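Local coordinates for protein iron-containing alcohol dehydrogenase (Ralstonia eutropha, PDB 3JZD) that probably reduces maleylacetate to 3-oxoadipate with NADH or NADPH, as a homodimeric member of the iron-containing alcohol dehydrogenase family, at residues Gly238-His243 with Trp334-Ile339. Sequence-based numbering, arbitrary orientation.
Sequences GMALHH and WNPRPI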
loop_
_atom_site.group_PDB
_atom_site.type_symbol
_atom_site.label_atom_id
_atom_site.label_comp_id
_atom_site.label_asym_id
_atom_site.label_seq_id
_atom_site.Cartn_x
_atom_site.Cartn_y
_atom_site.Cartn_z
ATOM N N GLY A 238 5.384 -4.584 -13.768
ATOM C CA GLY A 238 5.511 -4.458 -15.207
ATOM C C GLY A 238 4.223 -4.743 -15.985
ATOM O O GLY A 238 3.513 -5.717 -15.711
HETATM N N MSE A 239 3.928 -3.879 -16.949
HETATM C CA MSE A 239 2.828 -4.066 -17.886
HETATM C C MSE A 239 3.278 -5.008 -18.996
HETATM O O MSE A 239 4.404 -5.501 -18.984
HETATM C CB MSE A 239 2.371 -2.714 -18.433
HETATM C CG MSE A 239 1.873 -1.732 -17.359
HETATM SE SE MSE A 239 0.295 -2.273 -16.292
HETATM C CE MSE A 239 1.204 -3.089 -14.732
ATOM N N ALA A 240 2.410 -5.293 -19.957
ATOM C CA ALA A 240 2.768 -6.233 -21.027
ATOM C C ALA A 240 2.016 -5.899 -22.321
ATOM O O ALA A 240 1.916 -4.726 -22.696
ATOM C CB ALA A 240 2.554 -7.736 -20.556
ATOM N N LEU A 241 1.465 -6.893 -22.990
ATOM C CA LEU A 241 0.828 -6.680 -24.297
ATOM C C LEU A 241 -0.111 -5.495 -24.438
ATOM O O LEU A 241 0.025 -4.711 -25.386
ATOM C CB LEU A 241 0.115 -7.944 -24.776
ATOM C CG LEU A 241 -0.837 -7.863 -25.977
ATOM C CD1 LEU A 241 -0.047 -7.510 -27.270
ATOM C CD2 LEU A 241 -1.607 -9.179 -26.113
ATOM N N HIS A 242 -1.064 -5.341 -23.524
ATOM C CA HIS A 242 -2.037 -4.292 -23.704
ATOM C C HIS A 242 -1.394 -2.925 -23.773
ATOM O O HIS A 242 -1.666 -2.155 -24.692
ATOM C CB HIS A 242 -3.097 -4.298 -22.613
ATOM C CG HIS A 242 -3.948 -3.084 -22.634
ATOM N ND1 HIS A 242 -5.056 -2.964 -23.452
ATOM C CD2 HIS A 242 -3.836 -1.914 -21.962
ATOM C CE1 HIS A 242 -5.602 -1.776 -23.261
ATOM N NE2 HIS A 242 -4.880 -1.112 -22.364
ATOM N N HIS A 243 -0.583 -2.608 -22.775
ATOM C CA HIS A 243 0.099 -1.311 -22.737
ATOM C C HIS A 243 1.066 -1.106 -23.896
ATOM O O HIS A 243 1.104 -0.042 -24.496
ATOM C CB HIS A 243 0.758 -1.088 -21.384
ATOM C CG HIS A 243 -0.242 -0.934 -20.280
ATOM N ND1 HIS A 243 -0.964 -2.003 -19.775
ATOM C CD2 HIS A 243 -0.656 0.163 -19.599
ATOM C CE1 HIS A 243 -1.774 -1.564 -18.830
ATOM N NE2 HIS A 243 -1.619 -0.254 -18.709
ATOM N N TRP A 334 8.456 -9.067 -22.356
ATOM C CA TRP A 334 7.876 -10.241 -21.709
ATOM C C TRP A 334 6.351 -10.161 -21.759
ATOM O O TRP A 334 5.756 -9.112 -21.506
ATOM C CB TRP A 334 8.343 -10.306 -20.242
ATOM C CG TRP A 334 7.922 -11.504 -19.598
ATOM C CD1 TRP A 334 8.579 -12.691 -19.560
ATOM C CD2 TRP A 334 6.684 -11.703 -18.921
ATOM N NE1 TRP A 334 7.829 -13.616 -18.884
ATOM C CE2 TRP A 334 6.675 -13.021 -18.453
ATOM C CE3 TRP A 334 5.610 -10.871 -18.606
ATOM C CZ2 TRP A 334 5.613 -13.538 -17.727
ATOM C CZ3 TRP A 334 4.564 -11.386 -17.889
ATOM C CH2 TRP A 334 4.570 -12.707 -17.461
ATOM N N ASN A 335 5.718 -11.268 -22.070
ATOM C CA ASN A 335 4.261 -11.355 -22.051
ATOM C C ASN A 335 3.900 -12.817 -21.680
ATOM O O ASN A 335 4.670 -13.700 -21.964
ATOM C CB ASN A 335 3.678 -10.945 -23.417
ATOM C CG ASN A 335 2.169 -10.836 -23.395
ATOM O OD1 ASN A 335 1.602 -9.942 -22.759
ATOM N ND2 ASN A 335 1.517 -11.716 -24.118
ATOM N N PRO A 336 2.756 -13.067 -21.025
ATOM C CA PRO A 336 2.433 -14.460 -20.591
ATOM C C PRO A 336 2.307 -15.471 -21.731
ATOM O O PRO A 336 2.575 -16.658 -21.527
ATOM C CB PRO A 336 1.095 -14.310 -19.875
ATOM C CG PRO A 336 1.122 -12.877 -19.393
ATOM C CD PRO A 336 1.801 -12.095 -20.477
ATOM N N ARG A 337 1.850 -14.989 -22.891
ATOM C CA ARG A 337 1.760 -15.777 -24.151
ATOM C C ARG A 337 2.716 -15.126 -25.216
ATOM O O ARG A 337 2.800 -13.888 -25.318
ATOM C CB ARG A 337 0.300 -15.768 -24.622
ATOM C CG ARG A 337 0.085 -16.454 -25.974
ATOM C CD ARG A 337 -1.297 -16.221 -26.497
ATOM N NE ARG A 337 -1.393 -16.626 -27.898
ATOM C CZ ARG A 337 -2.489 -16.478 -28.638
ATOM N NH1 ARG A 337 -3.561 -15.945 -28.114
ATOM N NH2 ARG A 337 -2.529 -16.886 -29.890
ATOM N N PRO A 338 3.453 -15.936 -25.993
ATOM C CA PRO A 338 4.360 -15.329 -27.004
ATOM C C PRO A 338 3.655 -14.375 -27.963
ATOM O O PRO A 338 2.497 -14.589 -28.283
ATOM C CB PRO A 338 4.953 -16.548 -27.747
ATOM C CG PRO A 338 4.812 -17.682 -26.801
ATOM C CD PRO A 338 3.602 -17.404 -25.941
ATOM N N ILE A 339 4.329 -13.280 -28.323
ATOM C CA ILE A 339 3.798 -12.296 -29.244
ATOM C C ILE A 339 4.184 -12.855 -30.622
ATOM O O ILE A 339 5.360 -13.027 -30.903
ATOM C CB ILE A 339 4.401 -10.898 -28.985
ATOM C CG1 ILE A 339 4.188 -10.445 -27.520
ATOM C CG2 ILE A 339 3.818 -9.860 -29.902
ATOM C CD1 ILE A 339 2.735 -10.365 -27.034
HETATM O O HOH W 1 6.110 -7.007 -19.804
#
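Ala-240 and Asn-335 bring their backbones together, with CA atoms 5.4 Å apart, where the start of helix 241-253 meets the loop before helix 341-353. Both segments belong to the C-terminal, all-helical part of the iron-containing alcohol dehydrogenase fold. Ala-240 is the N-cap residue, and the first turn of the helix offers its amides to side chains. Asn-335 takes one of them: Leu-241 N donates to Asn-335 OD1 at 3.1 Å, from above the carbonyl plane and with a moderately bent N-H angle of 152°. CG of Asn-335 lies anti to its own backbone N (chi1 -172°), which carries the amide across to the helix start. The other end of this amide is held too. Asn-335 ND2 donates to Arg-337 O at 2.8 Å, nearly straight and in the amide plane, and also bonds Asn-272 OD1, so the rotation of the group is fixed. Ala-240 CB packs against the same amide, 3.3 Å from Asn-335 OD1, and also approaches Trp-334 O. Glu-181 of helix 165-182 binds the amides of Ala-240 and His-242. An apolar contact joins two methyl groups, Leu-241 CD1 and Ile-339 CD1, at 4.0 Å.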